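PDB 2PY5: DNA polymerase from Bacillus phage phi29, which replicates the viral genome by protein-primed, highly processive strand-displacement DNA synthesis and proofreads it with a 3'-5' exonuclease. Local coordinates for residues His287-Thr301 and Leu335-Ser349. The protein carries 2 engineered substitutions. Sequence-based numbering, arbitrary orientation.
Sequences HIRCEFELKEGYIPT and LMKEHYDLYNVEYIS. With EDO (1,2-ethanediol), chain J; EDO (1,2-ethanediol), chain X.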
loop_
_atom_site.group_PDB
_atom_site.type_symbol
_atom_site.label_atom_id
_atom_site.label_comp_id
_atom_site.label_asym_id
_atom_site.label_seq_id
_atom_site.Cartn_x
_atom_site.Cartn_y
_atom_site.Cartn_z
ATOM N N HIS F 287 25.919 11.555 2.426
ATOM C CA HIS F 287 26.014 11.075 3.806
ATOM C C HIS F 287 26.573 12.225 4.632
ATOM O O HIS F 287 27.687 12.712 4.365
ATOM C CB HIS F 287 26.923 9.849 3.895
ATOM C CG HIS F 287 26.993 9.216 5.263
ATOM N ND1 HIS F 287 27.948 8.276 5.588
ATOM C CD2 HIS F 287 26.240 9.387 6.380
ATOM C CE1 HIS F 287 27.780 7.892 6.844
ATOM N NE2 HIS F 287 26.746 8.541 7.342
ATOM N N ILE F 288 25.811 12.637 5.645
ATOM C CA ILE F 288 26.132 13.798 6.479
ATOM C C ILE F 288 25.864 13.410 7.921
ATOM O O ILE F 288 24.893 12.711 8.188
ATOM C CB ILE F 288 25.279 15.050 6.067
ATOM C CG1 ILE F 288 25.549 16.254 6.973
ATOM C CG2 ILE F 288 23.775 14.724 6.023
ATOM C CD1 ILE F 288 24.986 17.561 6.421
ATOM N N ARG F 289 26.724 13.869 8.834
ATOM C CA ARG F 289 26.473 13.775 10.261
ATOM C C ARG F 289 26.360 15.198 10.753
ATOM O O ARG F 289 27.147 16.047 10.355
ATOM C CB ARG F 289 27.606 13.055 10.978
ATOM C CG ARG F 289 27.616 11.546 10.754
ATOM C CD ARG F 289 28.837 10.888 11.325
ATOM N NE ARG F 289 28.817 10.881 12.790
ATOM C CZ ARG F 289 28.166 9.988 13.538
ATOM N NH1 ARG F 289 27.469 9.003 12.989
ATOM N NH2 ARG F 289 28.229 10.070 14.847
ATOM N N CYS F 290 25.388 15.459 11.615
ATOM C CA CYS F 290 25.211 16.808 12.132
ATOM C C CYS F 290 24.305 16.824 13.343
ATOM O O CYS F 290 23.696 15.818 13.699
ATOM C CB CYS F 290 24.635 17.735 11.054
ATOM S SG CYS F 290 22.952 17.336 10.572
ATOM N N GLU F 291 24.265 17.981 13.992
ATOM C CA GLU F 291 23.223 18.322 14.931
ATOM C C GLU F 291 22.420 19.443 14.301
ATOM O O GLU F 291 22.866 20.092 13.340
ATOM C CB GLU F 291 23.832 18.726 16.272
ATOM C CG GLU F 291 24.500 17.549 16.971
ATOM C CD GLU F 291 25.226 17.953 18.228
ATOM O OE1 GLU F 291 26.472 18.039 18.201
ATOM O OE2 GLU F 291 24.554 18.185 19.237
ATOM N N PHE F 292 21.187 19.587 14.740
ATOM C CA PHE F 292 20.299 20.547 14.106
ATOM C C PHE F 292 19.289 21.161 15.059
ATOM O O PHE F 292 18.970 20.594 16.105
ATOM C CB PHE F 292 19.575 19.918 12.907
ATOM C CG PHE F 292 18.748 18.708 13.249
ATOM C CD1 PHE F 292 17.468 18.852 13.786
ATOM C CD2 PHE F 292 19.241 17.425 13.017
ATOM C CE1 PHE F 292 16.694 17.739 14.085
ATOM C CE2 PHE F 292 18.463 16.297 13.324
ATOM C CZ PHE F 292 17.194 16.461 13.848
ATOM N N GLU F 293 18.827 22.352 14.698
ATOM C CA GLU F 293 17.763 23.029 15.434
ATOM C C GLU F 293 16.862 23.730 14.423
ATOM O O GLU F 293 17.342 24.493 13.582
ATOM C CB GLU F 293 18.325 24.041 16.438
ATOM C CG GLU F 293 17.585 24.045 17.778
ATOM C CD GLU F 293 18.062 22.958 18.741
ATOM O OE1 GLU F 293 19.222 22.478 18.650
ATOM O OE2 GLU F 293 17.267 22.588 19.617
ATOM N N LEU F 294 15.564 23.448 14.491
ATOM C CA LEU F 294 14.601 24.021 13.546
ATOM C C LEU F 294 14.595 25.538 13.637
ATOM O O LEU F 294 14.593 26.086 14.746
ATOM C CB LEU F 294 13.212 23.487 13.862
ATOM C CG LEU F 294 12.063 23.905 12.954
ATOM C CD1 LEU F 294 12.269 23.320 11.552
ATOM C CD2 LEU F 294 10.752 23.453 13.565
ATOM N N LYS F 295 14.592 26.213 12.491
ATOM C CA LYS F 295 14.483 27.677 12.449
ATOM C C LYS F 295 13.073 28.119 12.803
ATOM O O LYS F 295 12.095 27.463 12.431
ATOM C CB LYS F 295 14.866 28.198 11.068
ATOM C CG LYS F 295 16.315 28.079 10.752
ATOM C CD LYS F 295 16.588 28.559 9.356
ATOM C CE LYS F 295 17.998 28.265 8.954
ATOM N NZ LYS F 295 18.270 28.588 7.526
ATOM N N GLU F 296 12.948 29.233 13.519
ATOM C CA GLU F 296 11.619 29.740 13.847
ATOM C C GLU F 296 10.910 30.084 12.527
ATOM O O GLU F 296 11.530 30.569 11.570
ATOM C CB GLU F 296 11.681 30.947 14.802
ATOM C CG GLU F 296 12.318 30.661 16.211
ATOM C CD GLU F 296 11.480 29.731 17.118
ATOM O OE1 GLU F 296 10.319 30.073 17.420
ATOM O OE2 GLU F 296 12.000 28.657 17.542
ATOM N N GLY F 297 9.634 29.737 12.442
ATOM C CA GLY F 297 8.851 30.010 11.247
ATOM C C GLY F 297 8.878 28.937 10.174
ATOM O O GLY F 297 8.295 29.116 9.108
ATOM N N TYR F 298 9.557 27.825 10.455
ATOM C CA TYR F 298 9.723 26.758 9.480
ATOM C C TYR F 298 9.132 25.426 9.977
ATOM O O TYR F 298 9.150 25.105 11.185
ATOM C CB TYR F 298 11.200 26.578 9.154
ATOM C CG TYR F 298 11.732 27.491 8.057
ATOM C CD1 TYR F 298 12.415 28.670 8.359
ATOM C CD2 TYR F 298 11.565 27.163 6.728
ATOM C CE1 TYR F 298 12.917 29.494 7.320
ATOM C CE2 TYR F 298 12.059 27.975 5.695
ATOM C CZ TYR F 298 12.742 29.121 6.000
ATOM O OH TYR F 298 13.230 29.912 4.964
ATOM N N ILE F 299 8.582 24.695 9.025
ATOM C CA ILE F 299 8.065 23.344 9.243
ATOM C C ILE F 299 9.235 22.376 9.360
ATOM O O ILE F 299 10.173 22.422 8.559
ATOM C CB ILE F 299 7.176 22.917 8.041
ATOM C CG1 ILE F 299 5.946 23.808 7.929
ATOM C CG2 ILE F 299 6.773 21.429 8.130
ATOM C CD1 ILE F 299 5.145 23.556 6.624
ATOM N N PRO F 300 9.188 21.454 10.339
ATOM C CA PRO F 300 10.236 20.455 10.414
ATOM C C PRO F 300 10.149 19.407 9.316
ATOM O O PRO F 300 9.051 19.029 8.894
ATOM C CB PRO F 300 9.994 19.808 11.784
ATOM C CG PRO F 300 8.523 19.883 11.934
ATOM C CD PRO F 300 8.164 21.242 11.383
ATOM N N THR F 301 11.310 18.962 8.858
ATOM C CA THR F 301 11.424 18.031 7.754
ATOM C C THR F 301 12.293 16.799 8.057
ATOM O O THR F 301 12.356 15.896 7.241
ATOM C CB THR F 301 11.963 18.751 6.493
ATOM O OG1 THR F 301 13.350 19.089 6.665
ATOM C CG2 THR F 301 11.159 20.038 6.204
ATOM N N LEU F 335 16.235 21.126 1.497
ATOM C CA LEU F 335 15.120 21.432 2.401
ATOM C C LEU F 335 15.641 21.566 3.839
ATOM O O LEU F 335 15.251 22.482 4.567
ATOM C CB LEU F 335 14.055 20.337 2.343
ATOM C CG LEU F 335 13.111 20.443 1.148
ATOM C CD1 LEU F 335 12.345 19.121 0.996
ATOM C CD2 LEU F 335 12.152 21.628 1.308
ATOM N N MET F 336 16.488 20.633 4.240
ATOM C CA MET F 336 16.987 20.605 5.622
ATOM C C MET F 336 17.807 21.858 5.900
ATOM O O MET F 336 17.662 22.494 6.953
ATOM C CB MET F 336 17.837 19.363 5.844
ATOM C CG MET F 336 18.233 19.168 7.299
ATOM S SD MET F 336 19.312 17.757 7.575
ATOM C CE MET F 336 20.814 18.225 6.744
ATOM N N LYS F 337 18.699 22.194 4.965
ATOM C CA LYS F 337 19.568 23.352 5.159
ATOM C C LYS F 337 18.767 24.644 5.241
ATOM O O LYS F 337 19.157 25.568 5.956
ATOM C CB LYS F 337 20.643 23.425 4.051
ATOM C CG LYS F 337 21.615 22.279 4.091
ATOM C CD LYS F 337 22.568 22.248 2.896
ATOM C CE LYS F 337 23.807 23.043 3.133
ATOM N NZ LYS F 337 24.856 22.701 2.118
ATOM N N GLU F 338 17.638 24.725 4.528
ATOM C CA GLU F 338 16.779 25.907 4.607
ATOM C C GLU F 338 15.956 25.956 5.907
ATOM O O GLU F 338 15.778 27.008 6.490
ATOM C CB GLU F 338 15.824 26.006 3.426
ATOM C CG GLU F 338 14.928 27.235 3.541
ATOM C CD GLU F 338 14.033 27.502 2.361
ATOM O OE1 GLU F 338 14.141 26.802 1.341
ATOM O OE2 GLU F 338 13.210 28.440 2.473
ATOM N N HIS F 339 15.449 24.802 6.332
ATOM C CA HIS F 339 14.529 24.777 7.452
ATOM C C HIS F 339 15.207 24.730 8.818
ATOM O O HIS F 339 14.563 25.031 9.825
ATOM C CB HIS F 339 13.564 23.584 7.311
ATOM C CG HIS F 339 12.510 23.786 6.271
ATOM N ND1 HIS F 339 11.164 23.652 6.534
ATOM C CD2 HIS F 339 12.609 24.133 4.963
ATOM C CE1 HIS F 339 10.478 23.914 5.428
ATOM N NE2 HIS F 339 11.336 24.177 4.456
ATOM N N TYR F 340 16.489 24.374 8.850
ATOM C CA TYR F 340 17.213 24.155 10.121
ATOM C C TYR F 340 18.518 24.912 10.180
ATOM O O TYR F 340 19.169 25.117 9.153
ATOM C CB TYR F 340 17.575 22.679 10.290
ATOM C CG TYR F 340 16.421 21.750 10.525
ATOM C CD1 TYR F 340 15.724 21.192 9.450
ATOM C CD2 TYR F 340 16.053 21.385 11.792
ATOM C CE1 TYR F 340 14.664 20.315 9.659
ATOM C CE2 TYR F 340 14.990 20.516 12.014
ATOM C CZ TYR F 340 14.329 19.972 10.944
ATOM O OH TYR F 340 13.270 19.113 11.157
ATOM N N ASP F 341 18.911 25.277 11.395
ATOM C CA ASP F 341 20.298 25.589 11.677
ATOM C C ASP F 341 21.035 24.276 11.921
ATOM O O ASP F 341 20.596 23.443 12.708
ATOM C CB ASP F 341 20.407 26.474 12.910
ATOM C CG ASP F 341 19.785 27.849 12.708
ATOM O OD1 ASP F 341 20.017 28.470 11.644
ATOM O OD2 ASP F 341 19.079 28.303 13.624
ATOM N N LEU F 342 22.153 24.089 11.227
ATOM C CA LEU F 342 22.947 22.884 11.386
ATOM C C LEU F 342 24.251 23.182 12.147
ATOM O O LEU F 342 24.862 24.245 11.957
ATOM C CB LEU F 342 23.253 22.298 10.023
ATOM C CG LEU F 342 22.071 21.963 9.103
ATOM C CD1 LEU F 342 22.580 21.297 7.824
ATOM C CD2 LEU F 342 21.056 21.079 9.788
ATOM N N TYR F 343 24.638 22.261 13.033
ATOM C CA TYR F 343 25.834 22.389 13.870
ATOM C C TYR F 343 26.709 21.176 13.681
ATOM O O TYR F 343 26.211 20.083 13.418
ATOM C CB TYR F 343 25.488 22.461 15.368
ATOM C CG TYR F 343 24.388 23.391 15.725
ATOM C CD1 TYR F 343 24.530 24.759 15.541
ATOM C CD2 TYR F 343 23.202 22.914 16.273
ATOM C CE1 TYR F 343 23.514 25.637 15.875
ATOM C CE2 TYR F 343 22.181 23.783 16.620
ATOM C CZ TYR F 343 22.340 25.143 16.409
ATOM O OH TYR F 343 21.329 26.010 16.751
ATOM N N ASN F 344 28.020 21.358 13.810
ATOM C CA ASN F 344 28.960 20.249 13.812
ATOM C C ASN F 344 28.782 19.343 12.596
ATOM O O ASN F 344 28.739 18.118 12.718
ATOM C CB ASN F 344 28.832 19.462 15.126
ATOM C CG ASN F 344 29.094 20.321 16.332
ATOM O OD1 ASN F 344 30.030 21.109 16.329
ATOM N ND2 ASN F 344 28.252 20.201 17.366
ATOM N N VAL F 345 28.703 19.964 11.424
ATOM C CA VAL F 345 28.414 19.242 10.182
ATOM C C VAL F 345 29.664 18.545 9.677
ATOM O O VAL F 345 30.737 19.147 9.582
ATOM C CB VAL F 345 27.873 20.181 9.098
ATOM C CG1 VAL F 345 27.591 19.434 7.811
ATOM C CG2 VAL F 345 26.601 20.878 9.589
ATOM N N GLU F 346 29.523 17.253 9.387
ATOM C CA GLU F 346 30.583 16.474 8.793
ATOM C C GLU F 346 30.022 15.868 7.521
ATOM O O GLU F 346 29.060 15.119 7.571
ATOM C CB GLU F 346 31.081 15.402 9.775
ATOM C CG GLU F 346 31.629 15.994 11.074
ATOM C CD GLU F 346 32.320 14.993 11.977
ATOM O OE1 GLU F 346 31.835 13.854 12.098
ATOM O OE2 GLU F 346 33.343 15.368 12.593
ATOM N N TYR F 347 30.579 16.262 6.375
ATOM C CA TYR F 347 30.218 15.653 5.095
ATOM C C TYR F 347 31.091 14.431 4.889
ATOM O O TYR F 347 32.309 14.536 4.755
ATOM C CB TYR F 347 30.414 16.656 3.956
ATOM C CG TYR F 347 29.436 17.795 3.985
ATOM C CD1 TYR F 347 29.766 19.018 4.561
ATOM C CD2 TYR F 347 28.181 17.651 3.427
ATOM C CE1 TYR F 347 28.847 20.070 4.581
ATOM C CE2 TYR F 347 27.264 18.682 3.436
ATOM C CZ TYR F 347 27.595 19.890 4.013
ATOM O OH TYR F 347 26.641 20.899 3.997
ATOM N N ILE F 348 30.471 13.252 4.872
ATOM C CA ILE F 348 31.227 12.003 4.956
ATOM C C ILE F 348 31.608 11.484 3.572
ATOM O O ILE F 348 32.782 11.300 3.249
ATOM C CB ILE F 348 30.438 10.919 5.744
ATOM C CG1 ILE F 348 29.976 11.446 7.131
ATOM C CG2 ILE F 348 31.301 9.669 5.918
ATOM C CD1 ILE F 348 31.089 11.872 8.069
ATOM N N SER F 349 30.588 11.244 2.761
ATOM C CA SER F 349 30.744 10.672 1.430
ATOM C C SER F 349 29.394 10.752 0.730
ATOM O O SER F 349 28.399 11.169 1.318
ATOM C CB SER F 349 31.192 9.211 1.532
ATOM O OG SER F 349 30.102 8.338 1.796
HETATM C C1 EDO J . 8.971 26.212 14.978
HETATM O O1 EDO J . 9.185 26.838 13.703
HETATM C C2 EDO J . 9.967 26.743 16.003
HETATM O O2 EDO J . 11.244 26.094 15.889
HETATM C C1 EDO X . 10.008 27.431 0.895
HETATM O O1 EDO X . 10.606 28.516 1.615
HETATM C C2 EDO X . 9.135 27.960 -0.239
HETATM O O2 EDO X . 7.744 27.624 -0.060
HETATM O O HOH W 1 29.923 7.033 4.117
HETATM O O HOH W 2 29.903 13.434 13.826
HETATM O O HOH W 3 17.171 27.466 15.538
HETATM O O HOH W 4 16.430 29.513 5.645
HETATM O O HOH W 5 20.803 28.482 6.034
#
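Glu-291 pairs with Tyr-343, and Glu-293 with Asp-341, through two backbone hydrogen bonds each, joining the strands antiparallel. Arg-289 and Glu-346 pair likewise; between Arg-289 and Glu-291 the register slips by one residue, a beta bulge, and the partner chain turns a corner at Asn-344. There Asn-344 ND2 reaches Glu-291 OE1 (2.9 Å) from above the carboxylate plane, a polar link suited to an exposed corner. Beyond the strands, His-339 ND1 donates to Ile-299 O (2.6 Å), fixing the ring's rotation. Tyr-298 OH donates to the anti lone pair of Glu-338 OE2, and the long chain of Lys-295 carries NZ to Glu-338 O at the helix end. The buried Tyr-340 OH accepts from Thr-301 N (3.0 Å) and bonds Leu-316 O.

With CG anti to the carbonyl carbon (chi1 -75°), the flat His-339 ring offers one face to Thr-301 CG2 and the other to Tyr-298, edge-to-face, ring planes 58° apart. Leu-294 CD1 makes a CH-pi contact over Tyr-340.

Among apolar branches, Ile-288 CD1 and Val-345 CG1 (3.5 Å) are closer than usual van der Waals contact.

Strand 283-294 thus pairs, through a bulge, with strand 340-356, which directly follows helix 330-339 in the polymerization region.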